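Local coordinates for diaminopimelate decarboxylase (Methanocaldococcus jannaschii, PDB 1TWI), which catalyses the pyridoxal 5'-phosphate-dependent decarboxylation of meso-diaminopimelate to L-lysine, the last step of lysine biosynthesis, as a homodimer, at residues 3-8 and 37-42; 26-31 and 400-405; 104-109 and 125-130; 141-146 and 197-202; 188-193 and 233-238. One frame throughout, in Å; residues are numbered along the deposited sequence.

Contact 1: residues 3-8 and 37-42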
# COMPACT_ATOMS: atom_id res chain seq x y z
N GLY A 3 -8.07 13.00 22.23
CA GLY A 3 -6.73 12.80 21.68
C GLY A 3 -6.25 13.95 20.78
O GLY A 3 -5.04 14.10 20.55
N ASN A 4 -7.17 14.79 20.30
CA ASN A 4 -6.74 15.87 19.37
C ASN A 4 -6.71 17.13 20.20
O ASN A 4 -7.61 17.99 20.20
CB ASN A 4 -7.73 15.93 18.22
CG ASN A 4 -7.86 14.56 17.53
OD1 ASN A 4 -6.90 14.09 16.84
ND2 ASN A 4 -8.99 13.91 17.72
N ASP A 5 -5.64 17.23 20.96
CA ASP A 5 -5.51 18.31 21.94
C ASP A 5 -5.21 19.71 21.45
O ASP A 5 -5.35 20.69 22.22
CB ASP A 5 -4.46 17.91 22.98
CG ASP A 5 -4.75 16.55 23.60
OD1 ASP A 5 -5.84 16.45 24.26
OD2 ASP A 5 -3.92 15.61 23.41
N THR A 6 -4.81 19.82 20.19
CA THR A 6 -4.42 21.13 19.71
C THR A 6 -5.25 21.67 18.60
O THR A 6 -4.84 22.66 17.95
CB THR A 6 -2.95 21.10 19.25
OG1 THR A 6 -2.86 20.30 18.04
CG2 THR A 6 -2.05 20.47 20.33
N VAL A 7 -6.41 21.07 18.36
CA VAL A 7 -7.27 21.55 17.29
C VAL A 7 -8.51 22.15 17.87
O VAL A 7 -8.85 21.87 19.02
CB VAL A 7 -7.69 20.42 16.30
CG1 VAL A 7 -6.40 19.71 15.76
CG2 VAL A 7 -8.63 19.42 16.97
N GLU A 8 -9.18 23.01 17.11
CA GLU A 8 -10.41 23.61 17.65
C GLU A 8 -11.25 24.16 16.51
O GLU A 8 -10.81 24.25 15.36
CB GLU A 8 -10.08 24.77 18.60
CG GLU A 8 -9.41 25.94 17.91
CD GLU A 8 -8.71 26.92 18.89
OE1 GLU A 8 -9.41 27.57 19.73
OE2 GLU A 8 -7.47 27.05 18.80
N GLU A 37 3.19 19.90 15.71
CA GLU A 37 4.39 19.71 16.50
C GLU A 37 4.02 19.66 17.98
O GLU A 37 4.55 18.84 18.72
CB GLU A 37 5.36 20.87 16.26
CG GLU A 37 6.61 20.82 17.16
CD GLU A 37 7.55 21.96 16.79
OE1 GLU A 37 8.46 21.74 15.98
OE2 GLU A 37 7.35 23.09 17.24
N GLU A 38 3.13 20.54 18.43
CA GLU A 38 2.76 20.51 19.86
C GLU A 38 2.04 19.19 20.23
O GLU A 38 2.23 18.66 21.32
CB GLU A 38 1.85 21.73 20.19
CG GLU A 38 1.34 21.83 21.64
CD GLU A 38 2.43 22.03 22.70
OE1 GLU A 38 3.57 22.47 22.39
OE2 GLU A 38 2.12 21.75 23.89
N GLN A 39 1.18 18.66 19.36
CA GLN A 39 0.54 17.40 19.72
C GLN A 39 1.62 16.27 19.92
O GLN A 39 1.47 15.40 20.80
CB GLN A 39 -0.45 16.95 18.62
CG GLN A 39 -1.21 15.69 19.02
CD GLN A 39 -2.09 15.96 20.25
OE1 GLN A 39 -1.84 15.45 21.37
NE2 GLN A 39 -3.09 16.79 20.06
N ILE A 40 2.66 16.25 19.08
CA ILE A 40 3.71 15.24 19.25
C ILE A 40 4.40 15.47 20.60
O ILE A 40 4.70 14.49 21.33
CB ILE A 40 4.77 15.28 18.09
CG1 ILE A 40 4.10 14.89 16.76
CG2 ILE A 40 5.93 14.29 18.39
CD1 ILE A 40 4.97 15.05 15.52
N LYS A 41 4.68 16.73 20.94
CA LYS A 41 5.33 16.98 22.25
C LYS A 41 4.42 16.54 23.37
O LYS A 41 4.89 15.96 24.38
CB LYS A 41 5.64 18.48 22.46
CG LYS A 41 6.66 19.06 21.43
CD LYS A 41 6.96 20.54 21.85
CE LYS A 41 7.46 21.33 20.68
NZ LYS A 41 8.73 20.76 20.17
N ILE A 42 3.13 16.80 23.23
CA ILE A 42 2.18 16.34 24.28
C ILE A 42 2.17 14.81 24.40
O ILE A 42 2.23 14.25 25.52
CB ILE A 42 0.75 16.81 23.96
CG1 ILE A 42 0.67 18.32 24.24
CG2 ILE A 42 -0.30 15.93 24.78
CD1 ILE A 42 -0.55 19.03 23.65
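Gln39, on the first turn of helix 37-58, pushes its side chain toward residues Gly3 to Thr6 near the amino terminus. With Asp5 and Thr6 it accounts for most of the buried surface. CG of Gln39 lies anti to the backbone N (chi1 -176°), and a bend at chi2 (64°) turns the amide toward the backbone of Gly3 to Thr6. Its carbon CD stands 3.5 Å from Gly3 O and 3.7 Å from Asp5 OD2. The Asp5 and Gln39 side chains run nearly perpendicular to each other, and carboxylate and amide planes are 46° apart, so the two flat groups are not stacked. Asp5 is also tied beyond this pair, because OD2 makes a salt bridge to Arg46.

Thr6 provides the apolar half. Its methyl CG2 faces the helix, 3.9 Å from Glu38 CG and equally 3.9 Å from Ile42 CD1, and CG2 is also 3.8 Å from Gln39 N. The hydroxyl of the same residue turns to Ser36, whose OG also takes the backbone N-H of Gln39. Asn4 to Val7 form a type I beta turn, which presents Asp5 and Thr6 to the helix together before the chain enters strand 7-10.

The chemistry is therefore divided. A polar amide lies among backbone groups and a carboxylate already held by an arginine, while the Thr6 methyl packs on carbons of Glu38 and Ile42. The firm polar ties of the turn, to Arg46 and Ser36, lie beside the contact, which is consistent with a mixed polar and apolar seat.

Contact 2: residues 26-31 and 400-405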
# COMPACT_ATOMS: atom_id res chain seq x y z
N GLU A 26 -5.39 26.20 1.16
CA GLU A 26 -5.24 27.23 0.12
C GLU A 26 -3.78 27.63 -0.18
O GLU A 26 -3.39 27.80 -1.33
CB GLU A 26 -6.03 28.50 0.48
CG GLU A 26 -7.55 28.27 0.38
CD GLU A 26 -8.37 29.46 0.91
OE1 GLU A 26 -9.62 29.34 0.97
OE2 GLU A 26 -7.76 30.49 1.26
N LYS A 27 -2.99 27.77 0.85
CA LYS A 27 -1.63 28.15 0.62
C LYS A 27 -0.77 27.00 0.08
O LYS A 27 0.03 27.20 -0.85
CB LYS A 27 -1.06 28.68 1.91
CG LYS A 27 0.44 28.94 1.90
CD LYS A 27 0.83 29.65 3.19
CE LYS A 27 2.33 29.75 3.32
NZ LYS A 27 2.70 30.59 4.51
N PHE A 28 -0.96 25.79 0.62
CA PHE A 28 -0.10 24.67 0.22
C PHE A 28 -0.69 23.67 -0.77
O PHE A 28 0.05 22.82 -1.27
CB PHE A 28 0.39 23.93 1.47
CG PHE A 28 1.25 24.76 2.38
CD1 PHE A 28 2.63 24.91 2.13
CD2 PHE A 28 0.69 25.41 3.50
CE1 PHE A 28 3.44 25.68 2.99
CE2 PHE A 28 1.48 26.18 4.35
CZ PHE A 28 2.86 26.32 4.11
N GLY A 29 -1.98 23.78 -1.09
CA GLY A 29 -2.60 22.86 -2.02
C GLY A 29 -3.11 21.62 -1.33
O GLY A 29 -2.77 21.37 -0.17
N THR A 30 -3.96 20.86 -2.00
CA THR A 30 -4.50 19.61 -1.44
C THR A 30 -4.16 18.47 -2.45
O THR A 30 -3.99 18.74 -3.62
CB THR A 30 -6.04 19.71 -1.29
OG1 THR A 30 -6.58 20.31 -2.46
CG2 THR A 30 -6.42 20.59 -0.11
N PRO A 31 -4.10 17.19 -1.99
CA PRO A 31 -4.27 16.76 -0.60
C PRO A 31 -3.10 17.20 0.24
O PRO A 31 -2.00 17.35 -0.26
CB PRO A 31 -4.39 15.24 -0.72
CG PRO A 31 -3.47 14.93 -1.85
CD PRO A 31 -3.75 16.05 -2.86
N ARG A 400 3.00 11.43 -4.22
CA ARG A 400 2.73 11.44 -2.78
C ARG A 400 2.54 12.90 -2.44
O ARG A 400 3.18 13.79 -3.02
CB ARG A 400 3.84 10.74 -2.00
CG ARG A 400 3.64 9.19 -2.14
CD ARG A 400 4.83 8.41 -1.64
NE ARG A 400 5.99 8.62 -2.51
CZ ARG A 400 7.19 8.10 -2.25
NH1 ARG A 400 7.37 7.36 -1.16
NH2 ARG A 400 8.23 8.35 -3.05
N PRO A 401 1.66 13.17 -1.48
CA PRO A 401 1.36 14.55 -1.09
C PRO A 401 2.35 15.36 -0.28
O PRO A 401 3.29 14.83 0.33
CB PRO A 401 0.07 14.37 -0.33
CG PRO A 401 0.39 13.06 0.45
CD PRO A 401 1.08 12.20 -0.51
N ARG A 402 2.10 16.66 -0.27
CA ARG A 402 2.90 17.56 0.55
C ARG A 402 2.49 17.34 1.99
O ARG A 402 1.42 16.82 2.24
CB ARG A 402 2.53 19.01 0.24
CG ARG A 402 3.44 19.66 -0.77
CD ARG A 402 2.98 21.08 -1.08
NE ARG A 402 4.06 21.84 -1.69
CZ ARG A 402 3.98 23.14 -1.95
NH1 ARG A 402 2.83 23.82 -1.68
NH2 ARG A 402 5.06 23.78 -2.41
N MET A 403 3.37 17.74 2.92
CA MET A 403 3.09 17.69 4.35
C MET A 403 3.69 18.96 4.97
O MET A 403 4.81 19.34 4.60
CB MET A 403 3.78 16.53 5.08
CG MET A 403 3.54 15.17 4.42
SD MET A 403 3.64 13.81 5.68
CE MET A 403 5.46 14.00 6.23
N VAL A 404 2.97 19.56 5.93
CA VAL A 404 3.49 20.72 6.63
C VAL A 404 3.47 20.40 8.13
O VAL A 404 2.74 19.47 8.58
CB VAL A 404 2.64 22.01 6.41
CG1 VAL A 404 2.78 22.50 4.96
CG2 VAL A 404 1.14 21.76 6.71
N LEU A 405 4.30 21.13 8.88
CA LEU A 405 4.41 21.02 10.32
C LEU A 405 3.90 22.36 10.89
O LEU A 405 4.37 23.43 10.47
CB LEU A 405 5.87 20.83 10.77
CG LEU A 405 6.05 20.68 12.30
CD1 LEU A 405 5.67 19.28 12.82
CD2 LEU A 405 7.47 21.00 12.65
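Val404 and Phe28 meet in a CH-pi contact: the methyl CG1 of Val404 sits 3.6 Å from the centroid of the Phe28 ring and only 5° off its normal. The opposite face of the ring is covered near its rim by CG of Lys27, giving the aromatic an aliphatic neighbour on both sides. At the ring edge passes Arg402, whose extended chain carries NH1 to the carbonyl O of Phe28 in a hydrogen bond of 3.0 Å, with an N-H...O angle of 151°. The acceptor lies close to the guanidinium plane, while the donor is tilted from the carbonyl plane by 30°. Farther along, Pro31 CG rests 3.9 Å from Pro401 CB, and Pro31 O, 3.6 Å from that same CB, is buried with no polar partner in the model.

What positions these groups lies one shell out. Arg402 is steered by a salt bridge from NE to Glu416, and Phe28 O receives a second hydrogen bond, from Arg417. Gly29, with positive phi, ends helix 21-28, and a cis peptide before Pro31 redirects the chain into strand 32-36. That strand pairs in parallel with 402-407, next to which runs 410-415, whose Val411 packs on both Phe28 and Val404. The arrangement thus joins an early and a late part of the chain within the beta domain that, in class-II Orn/Lys/Arg decarboxylases, accompanies the barrel.

Contact 3: residues 104-109 and 125-130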
# COMPACT_ATOMS: atom_id res chain seq x y z
N PRO A 104 20.97 9.47 19.66
CA PRO A 104 22.16 8.84 20.27
C PRO A 104 22.14 7.29 20.01
O PRO A 104 21.09 6.63 20.15
CB PRO A 104 21.98 9.13 21.76
CG PRO A 104 21.10 10.37 21.82
CD PRO A 104 20.20 10.27 20.63
N SER A 105 23.27 6.72 19.65
CA SER A 105 23.32 5.31 19.38
C SER A 105 22.86 4.43 20.55
O SER A 105 22.27 3.40 20.34
CB SER A 105 24.75 4.94 18.97
OG SER A 105 24.88 5.28 17.60
N LYS A 106 23.10 4.86 21.78
CA LYS A 106 22.66 4.04 22.89
C LYS A 106 21.17 4.10 23.09
O LYS A 106 20.70 3.50 24.04
CB LYS A 106 23.35 4.45 24.20
CG LYS A 106 24.72 3.82 24.42
CD LYS A 106 24.82 2.33 23.96
CE LYS A 106 25.44 2.28 22.56
NZ LYS A 106 25.60 0.89 22.12
N LYS A 107 20.44 4.86 22.27
CA LYS A 107 18.98 4.87 22.37
C LYS A 107 18.39 4.28 21.09
O LYS A 107 17.25 4.55 20.75
CB LYS A 107 18.42 6.30 22.56
CG LYS A 107 18.82 6.92 23.91
CD LYS A 107 18.23 8.37 24.04
CE LYS A 107 18.40 8.94 25.48
NZ LYS A 107 17.81 10.32 25.57
N ILE A 108 19.18 3.52 20.36
CA ILE A 108 18.67 2.91 19.13
C ILE A 108 18.63 1.38 19.26
O ILE A 108 19.66 0.77 19.60
CB ILE A 108 19.57 3.29 17.91
CG1 ILE A 108 19.47 4.81 17.65
CG2 ILE A 108 19.06 2.59 16.62
CD1 ILE A 108 20.42 5.34 16.51
N VAL A 109 17.45 0.78 19.00
CA VAL A 109 17.35 -0.69 19.00
C VAL A 109 16.89 -1.06 17.59
O VAL A 109 16.13 -0.33 16.94
CB VAL A 109 16.34 -1.28 20.08
CG1 VAL A 109 16.96 -1.05 21.53
CG2 VAL A 109 14.96 -0.61 19.98
N GLU A 125 28.73 -0.75 13.07
CA GLU A 125 29.52 0.48 12.86
C GLU A 125 28.89 1.69 13.61
O GLU A 125 29.60 2.57 14.12
CB GLU A 125 29.58 0.80 11.36
CG GLU A 125 30.50 -0.10 10.50
CD GLU A 125 31.99 0.01 10.86
OE1 GLU A 125 32.44 1.08 11.27
OE2 GLU A 125 32.71 -0.99 10.71
N ALA A 126 27.57 1.73 13.68
CA ALA A 126 26.89 2.82 14.39
C ALA A 126 26.82 2.56 15.90
O ALA A 126 26.33 3.42 16.63
CB ALA A 126 25.49 3.02 13.87
N ASN A 127 27.25 1.38 16.34
CA ASN A 127 27.27 0.99 17.77
C ASN A 127 25.90 1.20 18.46
O ASN A 127 25.79 1.83 19.54
CB ASN A 127 28.40 1.77 18.49
CG ASN A 127 28.66 1.28 19.94
OD1 ASN A 127 28.63 0.07 20.27
ND2 ASN A 127 28.95 2.24 20.80
N ILE A 128 24.86 0.66 17.82
CA ILE A 128 23.52 0.79 18.35
C ILE A 128 23.45 0.07 19.70
O ILE A 128 24.26 -0.84 20.00
CB ILE A 128 22.48 0.19 17.38
CG1 ILE A 128 22.83 -1.27 17.03
CG2 ILE A 128 22.42 1.04 16.09
CD1 ILE A 128 21.70 -1.93 16.13
N ARG A 129 22.51 0.48 20.52
CA ARG A 129 22.31 -0.16 21.83
C ARG A 129 22.13 -1.70 21.72
O ARG A 129 22.67 -2.48 22.51
CB ARG A 129 21.06 0.43 22.49
CG ARG A 129 20.98 0.06 24.00
CD ARG A 129 19.56 0.44 24.60
NE ARG A 129 19.58 0.13 26.03
CZ ARG A 129 20.10 0.90 26.98
NH1 ARG A 129 20.09 0.48 28.25
NH2 ARG A 129 20.59 2.11 26.69
N ALA A 130 21.34 -2.13 20.74
CA ALA A 130 21.13 -3.56 20.52
C ALA A 130 20.41 -3.94 19.26
O ALA A 130 19.58 -3.18 18.75
CB ALA A 130 20.33 -4.18 21.67
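At the amino-terminal rim of the parallel barrel, Val109 of strand 108-110 bridges Ala130 of strand 130-133 in parallel register, their CA atoms 5.0 Å apart, and the residues just before each strand lock together. Ser105 OG donates to Ala126 O at 2.6 Å, nearly along the carbonyl direction. The same hydroxyl is hydrogen-bonded to Lys99 of helix 92-100. Lys106 folds back over the neighbouring loop: bends at chi2 and chi3 (-39° and 98°) bring NZ to Asn127 O at 2.8 Å, approaching from above the carbonyl plane, and more weakly to Ile128 O.

The two segments are the ends of one beta-alpha-beta crossover, strand 108-110 to helix 117-125 to strand 130-133, a unit of the TIM-barrel pyridoxal-binding domain. A Schellman motif closes the helix at Asn127. On the outer side, Ile108 CG2 and Ile128 CG2 touch at 3.7 Å, between the strands and Leu95.

Arg129 reaches across the barrel end instead. Its chain is extended from CG to NE, and NH2 meets Lys106 O at 3.0 Å in a nearly straight bond (N-H...O 167°) that lies in both the carbonyl and the guanidinium planes. NE makes a salt bridge to Asp244, and the aliphatic part touches Ile63 and Ile288. Val109, deeper in, has its side chain about 4 Å from that of Glu290 of the pyridoxal phosphate site.

Contact 4: residues 141-146 and 197-202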
# COMPACT_ATOMS: atom_id res chain seq x y z
N LEU A 141 24.50 -14.97 12.27
CA LEU A 141 25.00 -13.99 11.32
C LEU A 141 25.59 -12.78 12.02
O LEU A 141 26.64 -12.23 11.62
CB LEU A 141 23.87 -13.58 10.35
CG LEU A 141 24.21 -12.39 9.43
CD1 LEU A 141 25.35 -12.76 8.47
CD2 LEU A 141 22.95 -12.02 8.61
N ILE A 142 24.96 -12.34 13.11
CA ILE A 142 25.51 -11.17 13.81
C ILE A 142 26.88 -11.50 14.43
O ILE A 142 27.82 -10.69 14.37
CB ILE A 142 24.56 -10.71 14.98
CG1 ILE A 142 23.29 -10.05 14.38
CG2 ILE A 142 25.28 -9.77 15.91
CD1 ILE A 142 22.12 -9.88 15.44
N ASN A 143 27.00 -12.67 15.06
CA ASN A 143 28.28 -13.03 15.71
C ASN A 143 29.37 -13.17 14.59
O ASN A 143 30.50 -12.72 14.77
CB ASN A 143 28.10 -14.36 16.47
CG ASN A 143 29.35 -14.82 17.15
OD1 ASN A 143 29.88 -15.87 16.80
ND2 ASN A 143 29.84 -14.05 18.13
N GLU A 144 29.03 -13.79 13.46
CA GLU A 144 30.00 -13.94 12.37
C GLU A 144 30.40 -12.56 11.80
O GLU A 144 31.56 -12.31 11.50
CB GLU A 144 29.41 -14.81 11.24
CG GLU A 144 29.42 -16.33 11.51
CD GLU A 144 28.48 -17.08 10.53
OE1 GLU A 144 28.34 -18.34 10.64
OE2 GLU A 144 27.87 -16.40 9.65
N THR A 145 29.43 -11.65 11.66
CA THR A 145 29.73 -10.32 11.12
C THR A 145 30.56 -9.49 12.09
O THR A 145 31.53 -8.78 11.70
CB THR A 145 28.40 -9.61 10.77
OG1 THR A 145 27.71 -10.45 9.84
CG2 THR A 145 28.67 -8.25 10.16
N ALA A 146 30.20 -9.56 13.37
CA ALA A 146 30.95 -8.85 14.41
C ALA A 146 32.40 -9.40 14.37
O ALA A 146 33.37 -8.64 14.50
CB ALA A 146 30.30 -9.15 15.82
N LEU A 197 25.77 -16.69 24.76
CA LEU A 197 26.76 -16.53 25.85
C LEU A 197 28.05 -17.29 25.55
O LEU A 197 29.10 -16.94 26.08
CB LEU A 197 26.16 -17.01 27.18
CG LEU A 197 25.02 -16.09 27.65
CD1 LEU A 197 24.20 -16.76 28.72
CD2 LEU A 197 25.57 -14.82 28.14
N GLU A 198 27.98 -18.32 24.70
CA GLU A 198 29.17 -19.09 24.30
C GLU A 198 29.86 -18.42 23.11
O GLU A 198 31.03 -18.66 22.86
CB GLU A 198 28.80 -20.53 23.96
CG GLU A 198 28.24 -21.29 25.17
CD GLU A 198 29.03 -21.02 26.50
OE1 GLU A 198 30.16 -21.54 26.63
OE2 GLU A 198 28.51 -20.28 27.41
N MET A 199 29.16 -17.55 22.39
CA MET A 199 29.79 -16.89 21.25
C MET A 199 30.76 -15.83 21.74
O MET A 199 30.53 -15.24 22.78
CB MET A 199 28.72 -16.24 20.37
CG MET A 199 28.01 -17.26 19.57
SD MET A 199 26.57 -16.53 18.84
CE MET A 199 26.06 -17.88 17.90
N GLU A 200 31.84 -15.57 21.00
CA GLU A 200 32.82 -14.60 21.44
C GLU A 200 32.61 -13.19 20.97
O GLU A 200 33.25 -12.29 21.50
CB GLU A 200 34.21 -15.05 21.00
CG GLU A 200 34.45 -16.51 21.31
CD GLU A 200 35.90 -16.98 21.03
OE1 GLU A 200 36.41 -16.77 19.89
OE2 GLU A 200 36.52 -17.55 21.96
N TYR A 201 31.74 -12.98 19.99
CA TYR A 201 31.59 -11.62 19.47
C TYR A 201 30.26 -10.94 19.71
O TYR A 201 29.94 -10.00 19.02
CB TYR A 201 31.94 -11.58 17.95
CG TYR A 201 33.30 -12.21 17.66
CD1 TYR A 201 33.43 -13.59 17.56
CD2 TYR A 201 34.46 -11.43 17.61
CE1 TYR A 201 34.70 -14.18 17.43
CE2 TYR A 201 35.72 -12.01 17.47
CZ TYR A 201 35.82 -13.38 17.39
OH TYR A 201 37.06 -14.01 17.26
N VAL A 202 29.48 -11.40 20.69
CA VAL A 202 28.20 -10.73 20.97
C VAL A 202 28.18 -10.59 22.49
O VAL A 202 28.85 -11.34 23.20
CB VAL A 202 26.92 -11.53 20.47
CG1 VAL A 202 26.99 -11.75 18.92
CG2 VAL A 202 26.78 -12.90 21.21
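Chi1 of 179° carries the amide of Asn143 away from its own N and out from helix 136-149 to the loop of residues 199-201, where it meets Tyr201. The backbone places Tyr201 CB next to the amide; chi1 of -52° then sets CG anti to the carbonyl carbon, which leads the far end of the ring away and leaves its edge at the amide. The two segments belong to adjacent units of the TIM-barrel domain. Helix 136-149 packs on the outside of the barrel, and residues 199-201 connect helix 188-198 to strand 202-208.

Asn143 has the largest share of the buried surface, and three side chains surround it. Met199 passes obliquely over it, CB 3.6 Å from Asn143 CG and SD 3.6 Å from Asn143 CB, so that thioether and amide carbons lie in contact. The amide end sits at the edge of the Tyr201 ring, near its plane, with the two flat groups turned 49° against each other. On the barrel side, the methyl CG1 of Val202 meets the helix backbone at Asn143 CA, 3.7 Å away, and also touches Ile142 CG2 at 4.0 Å, where both residues pack on Val155 of strand 153-160.

The connection is held from the strand side too, by a backbone hydrogen bond between Tyr201 and Ala153. One turn farther along helix 136-149 than Asn143, Ala146 lies close to the loop: its CB stands 3.6 Å from Tyr201 CB and 3.3 Å from Tyr201 O.

Contact 5: residues 188-193 and 233-238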
# COMPACT_ATOMS: atom_id res chain seq x y z
N ILE A 188 13.23 -22.55 22.67
CA ILE A 188 14.04 -21.87 21.66
C ILE A 188 14.70 -20.61 22.18
O ILE A 188 15.88 -20.37 21.96
CB ILE A 188 13.19 -21.57 20.41
CG1 ILE A 188 12.81 -22.90 19.77
CG2 ILE A 188 13.98 -20.66 19.39
CD1 ILE A 188 11.93 -22.72 18.53
N ALA A 189 13.94 -19.78 22.88
CA ALA A 189 14.54 -18.55 23.36
C ALA A 189 15.72 -18.84 24.35
O ALA A 189 16.78 -18.19 24.29
CB ALA A 189 13.42 -17.62 24.03
N MET A 190 15.56 -19.81 25.24
CA MET A 190 16.65 -20.13 26.17
C MET A 190 17.86 -20.69 25.37
O MET A 190 19.02 -20.39 25.67
CB MET A 190 16.19 -21.15 27.21
CG MET A 190 17.31 -21.61 28.19
SD MET A 190 17.82 -20.31 29.30
CE MET A 190 16.32 -20.13 30.50
N LYS A 191 17.58 -21.54 24.38
CA LYS A 191 18.68 -22.10 23.57
C LYS A 191 19.47 -20.96 22.86
O LYS A 191 20.71 -20.95 22.87
CB LYS A 191 18.11 -23.06 22.53
CG LYS A 191 19.11 -23.71 21.57
CD LYS A 191 18.27 -24.61 20.63
CE LYS A 191 18.84 -24.63 19.21
NZ LYS A 191 19.94 -25.60 19.00
N ALA A 192 18.75 -19.99 22.29
CA ALA A 192 19.42 -18.89 21.60
C ALA A 192 20.29 -18.07 22.55
O ALA A 192 21.44 -17.71 22.23
CB ALA A 192 18.37 -17.96 20.90
N ILE A 193 19.76 -17.74 23.72
CA ILE A 193 20.54 -16.94 24.63
C ILE A 193 21.75 -17.73 25.17
O ILE A 193 22.83 -17.15 25.37
CB ILE A 193 19.65 -16.42 25.82
CG1 ILE A 193 18.63 -15.42 25.25
CG2 ILE A 193 20.51 -15.82 26.95
CD1 ILE A 193 17.58 -15.05 26.22
N VAL A 233 13.10 -14.39 35.11
CA VAL A 233 13.36 -15.21 36.31
C VAL A 233 13.97 -16.55 35.85
O VAL A 233 14.99 -16.99 36.41
CB VAL A 233 12.06 -15.50 37.14
CG1 VAL A 233 12.37 -16.52 38.27
CG2 VAL A 233 11.54 -14.20 37.76
N GLU A 234 13.37 -17.19 34.86
CA GLU A 234 13.92 -18.44 34.33
C GLU A 234 15.41 -18.28 33.91
O GLU A 234 16.25 -19.16 34.17
CB GLU A 234 13.09 -18.94 33.15
CG GLU A 234 13.52 -20.32 32.59
CD GLU A 234 12.67 -20.80 31.39
OE1 GLU A 234 13.04 -21.84 30.76
OE2 GLU A 234 11.64 -20.16 31.06
N LEU A 235 15.75 -17.15 33.28
CA LEU A 235 17.14 -16.92 32.88
C LEU A 235 18.03 -16.80 34.13
O LEU A 235 19.14 -17.34 34.18
CB LEU A 235 17.25 -15.64 32.05
CG LEU A 235 16.79 -15.78 30.60
CD1 LEU A 235 16.67 -14.37 30.04
CD2 LEU A 235 17.79 -16.63 29.76
N LYS A 236 17.55 -16.08 35.13
CA LYS A 236 18.30 -15.88 36.36
C LYS A 236 18.60 -17.24 37.05
O LYS A 236 19.67 -17.42 37.62
CB LYS A 236 17.52 -14.96 37.30
CG LYS A 236 18.32 -14.59 38.56
CD LYS A 236 19.43 -13.65 38.19
CE LYS A 236 20.34 -13.39 39.34
NZ LYS A 236 19.84 -12.21 40.00
N GLU A 237 17.65 -18.17 37.02
CA GLU A 237 17.90 -19.50 37.58
C GLU A 237 19.05 -20.19 36.82
O GLU A 237 19.75 -21.06 37.38
CB GLU A 237 16.64 -20.37 37.48
CG GLU A 237 15.53 -19.91 38.44
CD GLU A 237 14.13 -20.44 38.08
OE1 GLU A 237 13.22 -20.29 38.93
OE2 GLU A 237 13.92 -21.00 36.97
N GLU A 238 19.26 -19.83 35.55
CA GLU A 238 20.40 -20.40 34.83
C GLU A 238 21.67 -19.55 35.04
O GLU A 238 22.67 -19.74 34.34
CB GLU A 238 20.10 -20.50 33.33
CG GLU A 238 18.88 -21.36 33.01
CD GLU A 238 19.04 -22.77 33.56
OE1 GLU A 238 19.97 -23.46 33.16
OE2 GLU A 238 18.24 -23.18 34.41
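Met190 of helix 188-198 bridges to Leu235 and Glu234 of helix 219-237, and its conformation makes the contact. CG is anti to the backbone N, which sends the chain toward the other helix, and two successive bends, at chi2 (68°) and chi3 (72°), curl the thioether along the neighbour's surface. SD comes to rest 3.7 Å from Leu235 CD2. The terminal methyl CE reaches past it to Glu234 CG at 3.5 Å and to Glu238 CG at 3.8 Å, so one methyl touches the aliphatic carbons of two acidic residues spaced a turn apart.

Glu234 is stretched out straight beyond CG, and the methionine CE methyl crosses its chain obliquely, near CG and OE1. In Glu238, CG faces Met190, and the bend at chi2 turns the carboxylate aside; OE1 forms a salt bridge with Lys194, back on the first helix. No hydrogen bond joins the two segments directly.

Both helices lie on the outer layer of the TIM-barrel domain, on either side of strand 202-208 in sequence. Their short axes approach to 11.5 Å and cross at -47°, a wide separation that is spanned by long side chains.

Nearer the barrel wall, both Leu235 methyls touch Ile193 CD1, CD2 being shared with Met190. Ile193 CD1 lies 3.9 Å from Leu235 CD2 and 4.0 Å from Leu235 CD1, the two side chains meeting nearly at right angles. On the barrel side, Ile193 packs on Phe157 of strand 153-160, and Leu235 touches Ile242.

How the contacts relate
Contacts 3, 4 and 5 belong to the pyridoxal-binding barrel, whereas contact 2 lies in the beta domain and contact 1 joins the amino terminus to helix 37-58. Contacts 4 and 5 share helix 188-198, with centres 18 Å apart, and contact 3 lies about 17 Å from contact 4 between centres. Contacts 1 and 2 touch through Glu37 OE1 and Leu405 CD2, 3.6 Å apart; contact 2 encloses the three barrel contacts within its sequence loop. Contact 3 lies close to the cofactor: the side chain of Val109 is about 8 Å from bound pyridoxal phosphate. In contact 1, the Asn4 side chain is about 11 Å from that of Arg293, which lines the pocket of the bound lysine.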